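Local coordinates for protein APL1 (Anopheles gambiae, PDB 3O6N) that is a leucine-rich repeat protein that probably pairs with LRIM1 in a heterodimer regulating complement-like immunity in the mosquito, at residues R69-L74 and H93-L98. Residues are numbered along the deposited sequence; the frame is centred on the assembly and turned at random.
Sequences RQVELL and HTIQKL
Two successive coils of a leucine-rich repeat solenoid meet where each coil enters its short parallel strand, and the T94 side chain and the backbone carbonyls of V71 and E72 carry the polar side of the junction. The T94 hydroxyl donates to V71 O, with OG1 2.7 Å from the oxygen and standing above the carbonyl plane. A chi1 of 60° sets OG1 between its own backbone N and carbonyl carbon and aims it at the preceding coil. One residue on, E72 O accepts two backbone N-H groups: Q96 N at 2.7 Å and K97 N at 3.0 Å, the latter almost in line with the C=O bond. The pairing then continues as L74 N donates to K97 O over 2.9 Å, while the CA of L73 makes a CH...O contact with that same oxygen.

Side chains divide between the two faces of the strands. On one, the CG of L73 packs against the CB of K97 at 4.1 Å, whereas the lysine chain leads away from the neighbouring strand. On the other, L74 and L98 run side by side into the core, both with CG anti to the backbone N (chi1 near 180°), and CD2 of L74 comes to 3.7 Å from CD1 of L98. I95 crosses L74 at an angle, its CD1 4.1 Å from the same L74 CD2; L65 of helix 63-67 packs on L74 and I95, and F89 and F113 touch L98. Beside the strands, E72 and Q96 extend in the same direction without a hydrogen bond between them, CD of E72 4.0 Å from NE2 of Q96; the carboxylate has a long, weak ion pair with K48.

With two donors on E72 O and a hydroxyl on V71 O, the carbonyls at the strand entry are satisfied by the next coil, which sets the register of the two strands beside a hydrophobic core of L74, I95 and L98.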
ATOM      1  N   ARG A  69     -30.421  -3.988  19.761  1.00 29.43           N
ATOM      2  CA  ARG A  69     -29.358  -4.418  20.668  1.00 29.86           C
ATOM      3  C   ARG A  69     -28.753  -5.780  20.328  1.00 31.91           C
ATOM      4  O   ARG A  69     -28.015  -6.352  21.131  1.00 32.10           O
ATOM      5  CB  ARG A  69     -29.868  -4.428  22.112  1.00 32.32           C
ATOM      6  CG  ARG A  69     -30.416  -3.088  22.577  1.00 33.25           C
ATOM      7  CD  ARG A  69     -30.685  -3.097  24.069  1.00 36.68           C
ATOM      8  NE  ARG A  69     -31.229  -1.827  24.537  1.00 41.98           N
ATOM      9  CZ  ARG A  69     -31.658  -1.614  25.776  1.00 45.69           C
ATOM     10  NH1 ARG A  69     -31.605  -2.590  26.673  1.00 42.21           N
ATOM     11  NH2 ARG A  69     -32.142  -0.428  26.119  1.00 46.72           N
ATOM     12  N   GLN A  70     -29.058  -6.294  19.143  1.00 29.82           N
ATOM     13  CA  GLN A  70     -28.514  -7.580  18.720  1.00 34.48           C
ATOM     14  C   GLN A  70     -27.788  -7.470  17.381  1.00 28.86           C
ATOM     15  O   GLN A  70     -27.606  -8.464  16.677  1.00 31.04           O
ATOM     16  CB  GLN A  70     -29.625  -8.629  18.648  1.00 40.26           C
ATOM     17  CG  GLN A  70     -30.341  -8.842  19.975  1.00 51.16           C
ATOM     18  CD  GLN A  70     -31.620  -9.640  19.833  1.00 58.72           C
ATOM     19  OE1 GLN A  70     -31.662 -10.649  19.129  1.00 62.59           O
ATOM     20  NE2 GLN A  70     -32.675  -9.188  20.498  1.00 62.24           N
ATOM     21  N   VAL A  71     -27.372  -6.255  17.037  1.00 24.33           N
ATOM     22  CA  VAL A  71     -26.684  -6.013  15.775  1.00 21.46           C
ATOM     23  C   VAL A  71     -25.284  -6.624  15.788  1.00 24.65           C
ATOM     24  O   VAL A  71     -24.531  -6.454  16.746  1.00 28.11           O
ATOM     25  CB  VAL A  71     -26.574  -4.505  15.471  1.00 21.68           C
ATOM     26  CG1 VAL A  71     -25.834  -4.277  14.159  1.00 20.29           C
ATOM     27  CG2 VAL A  71     -27.961  -3.867  15.424  1.00 23.37           C
ATOM     28  N   GLU A  72     -24.947  -7.342  14.723  1.00 26.50           N
ATOM     29  CA  GLU A  72     -23.630  -7.957  14.598  1.00 28.89           C
ATOM     30  C   GLU A  72     -22.809  -7.238  13.535  1.00 27.76           C
ATOM     31  O   GLU A  72     -21.596  -7.082  13.675  1.00 25.27           O
ATOM     32  CB  GLU A  72     -23.757  -9.443  14.257  1.00 30.34           C
ATOM     33  CG  GLU A  72     -24.471 -10.254  15.327  1.00 39.41           C
ATOM     34  CD  GLU A  72     -24.528 -11.733  15.001  1.00 46.47           C
ATOM     35  OE1 GLU A  72     -24.239 -12.101  13.842  1.00 45.17           O
ATOM     36  OE2 GLU A  72     -24.861 -12.528  15.906  1.00 50.73           O
ATOM     37  N   LEU A  73     -23.484  -6.801  12.478  1.00 26.21           N
ATOM     38  CA  LEU A  73     -22.851  -6.031  11.416  1.00 26.62           C
ATOM     39  C   LEU A  73     -23.606  -4.724  11.207  1.00 25.77           C
ATOM     40  O   LEU A  73     -24.771  -4.725  10.810  1.00 26.43           O
ATOM     41  CB  LEU A  73     -22.818  -6.836  10.115  1.00 27.45           C
ATOM     42  CG  LEU A  73     -21.967  -6.294   8.961  1.00 29.96           C
ATOM     43  CD1 LEU A  73     -21.696  -7.388   7.940  1.00 33.72           C
ATOM     44  CD2 LEU A  73     -22.614  -5.083   8.298  1.00 26.12           C
ATOM     45  N   LEU A  74     -22.940  -3.610  11.481  1.00 23.23           N
ATOM     46  CA  LEU A  74     -23.556  -2.299  11.332  1.00 22.17           C
ATOM     47  C   LEU A  74     -22.870  -1.508  10.221  1.00 24.96           C
ATOM     48  O   LEU A  74     -21.688  -1.172  10.315  1.00 22.43           O
ATOM     49  CB  LEU A  74     -23.503  -1.527  12.650  1.00 20.73           C
ATOM     50  CG  LEU A  74     -24.093  -0.117  12.660  1.00 20.79           C
ATOM     51  CD1 LEU A  74     -25.580  -0.152  12.339  1.00 25.43           C
ATOM     52  CD2 LEU A  74     -23.854   0.545  14.004  1.00 25.27           C
ATOM     53  N   HIS A  93     -22.819  -4.215  22.490  1.00 29.75           N
ATOM     54  CA  HIS A  93     -22.051  -5.378  22.947  1.00 35.02           C
ATOM     55  C   HIS A  93     -21.963  -6.541  21.954  1.00 30.13           C
ATOM     56  O   HIS A  93     -21.044  -7.355  22.031  1.00 31.17           O
ATOM     57  CB  HIS A  93     -22.603  -5.887  24.283  1.00 47.15           C
ATOM     58  CG  HIS A  93     -22.542  -4.876  25.386  1.00 60.96           C
ATOM     59  ND1 HIS A  93     -21.366  -4.537  26.019  1.00 67.24           N
ATOM     60  CD2 HIS A  93     -23.512  -4.134  25.970  1.00 66.42           C
ATOM     61  CE1 HIS A  93     -21.614  -3.628  26.946  1.00 69.00           C
ATOM     62  NE2 HIS A  93     -22.908  -3.366  26.936  1.00 69.39           N
ATOM     63  N   THR A  94     -22.913  -6.624  21.031  1.00 27.49           N
ATOM     64  CA  THR A  94     -22.954  -7.746  20.097  1.00 25.87           C
ATOM     65  C   THR A  94     -22.293  -7.446  18.746  1.00 28.67           C
ATOM     66  O   THR A  94     -22.127  -8.345  17.922  1.00 28.45           O
ATOM     67  CB  THR A  94     -24.399  -8.219  19.846  1.00 26.90           C
ATOM     68  OG1 THR A  94     -25.168  -7.139  19.305  1.00 28.04           O
ATOM     69  CG2 THR A  94     -25.044  -8.705  21.144  1.00 28.78           C
ATOM     70  N   ILE A  95     -21.920  -6.190  18.514  1.00 25.47           N
ATOM     71  CA  ILE A  95     -21.358  -5.805  17.216  1.00 23.85           C
ATOM     72  C   ILE A  95     -19.993  -6.444  16.951  1.00 26.76           C
ATOM     73  O   ILE A  95     -19.101  -6.415  17.799  1.00 27.76           O
ATOM     74  CB  ILE A  95     -21.288  -4.268  17.043  1.00 21.35           C
ATOM     75  CG1 ILE A  95     -22.703  -3.692  16.957  1.00 25.12           C
ATOM     76  CG2 ILE A  95     -20.500  -3.897  15.781  1.00 21.12           C
ATOM     77  CD1 ILE A  95     -22.758  -2.189  16.840  1.00 24.35           C
ATOM     78  N   GLN A  96     -19.853  -7.030  15.765  1.00 25.99           N
ATOM     79  CA  GLN A  96     -18.617  -7.688  15.361  1.00 24.53           C
ATOM     80  C   GLN A  96     -17.934  -6.920  14.237  1.00 25.09           C
ATOM     81  O   GLN A  96     -16.704  -6.867  14.160  1.00 22.84           O
ATOM     82  CB  GLN A  96     -18.902  -9.118  14.897  1.00 27.72           C
ATOM     83  CG  GLN A  96     -19.440 -10.031  15.980  1.00 28.00           C
ATOM     84  CD  GLN A  96     -19.611 -11.462  15.503  1.00 34.69           C
ATOM     85  OE1 GLN A  96     -18.824 -11.960  14.698  1.00 39.06           O
ATOM     86  NE2 GLN A  96     -20.642 -12.131  16.002  1.00 35.48           N
ATOM     87  N   LYS A  97     -18.736  -6.338  13.353  1.00 20.93           N
ATOM     88  CA  LYS A  97     -18.197  -5.585  12.228  1.00 19.51           C
ATOM     89  C   LYS A  97     -18.870  -4.223  12.134  1.00 23.83           C
ATOM     90  O   LYS A  97     -20.094  -4.133  12.036  1.00 22.52           O
ATOM     91  CB  LYS A  97     -18.366  -6.367  10.925  1.00 23.82           C
ATOM     92  CG  LYS A  97     -17.642  -7.704  10.917  1.00 25.53           C
ATOM     93  CD  LYS A  97     -17.898  -8.470   9.632  1.00 32.12           C
ATOM     94  CE  LYS A  97     -17.162  -9.799   9.635  1.00 38.88           C
ATOM     95  NZ  LYS A  97     -17.536 -10.626  10.817  1.00 46.20           N
ATOM     96  N   LEU A  98     -18.063  -3.166  12.177  1.00 20.98           N
ATOM     97  CA  LEU A  98     -18.582  -1.803  12.202  1.00 19.48           C
ATOM     98  C   LEU A  98     -17.995  -0.986  11.061  1.00 20.77           C
ATOM     99  O   LEU A  98     -16.783  -0.789  10.988  1.00 19.22           O
ATOM    100  CB  LEU A  98     -18.266  -1.130  13.540  1.00 20.28           C
ATOM    101  CG  LEU A  98     -18.739   0.314  13.729  1.00 17.40           C
ATOM    102  CD1 LEU A  98     -20.234   0.434  13.482  1.00 19.06           C
ATOM    103  CD2 LEU A  98     -18.397   0.804  15.125  1.00 19.36           C
TER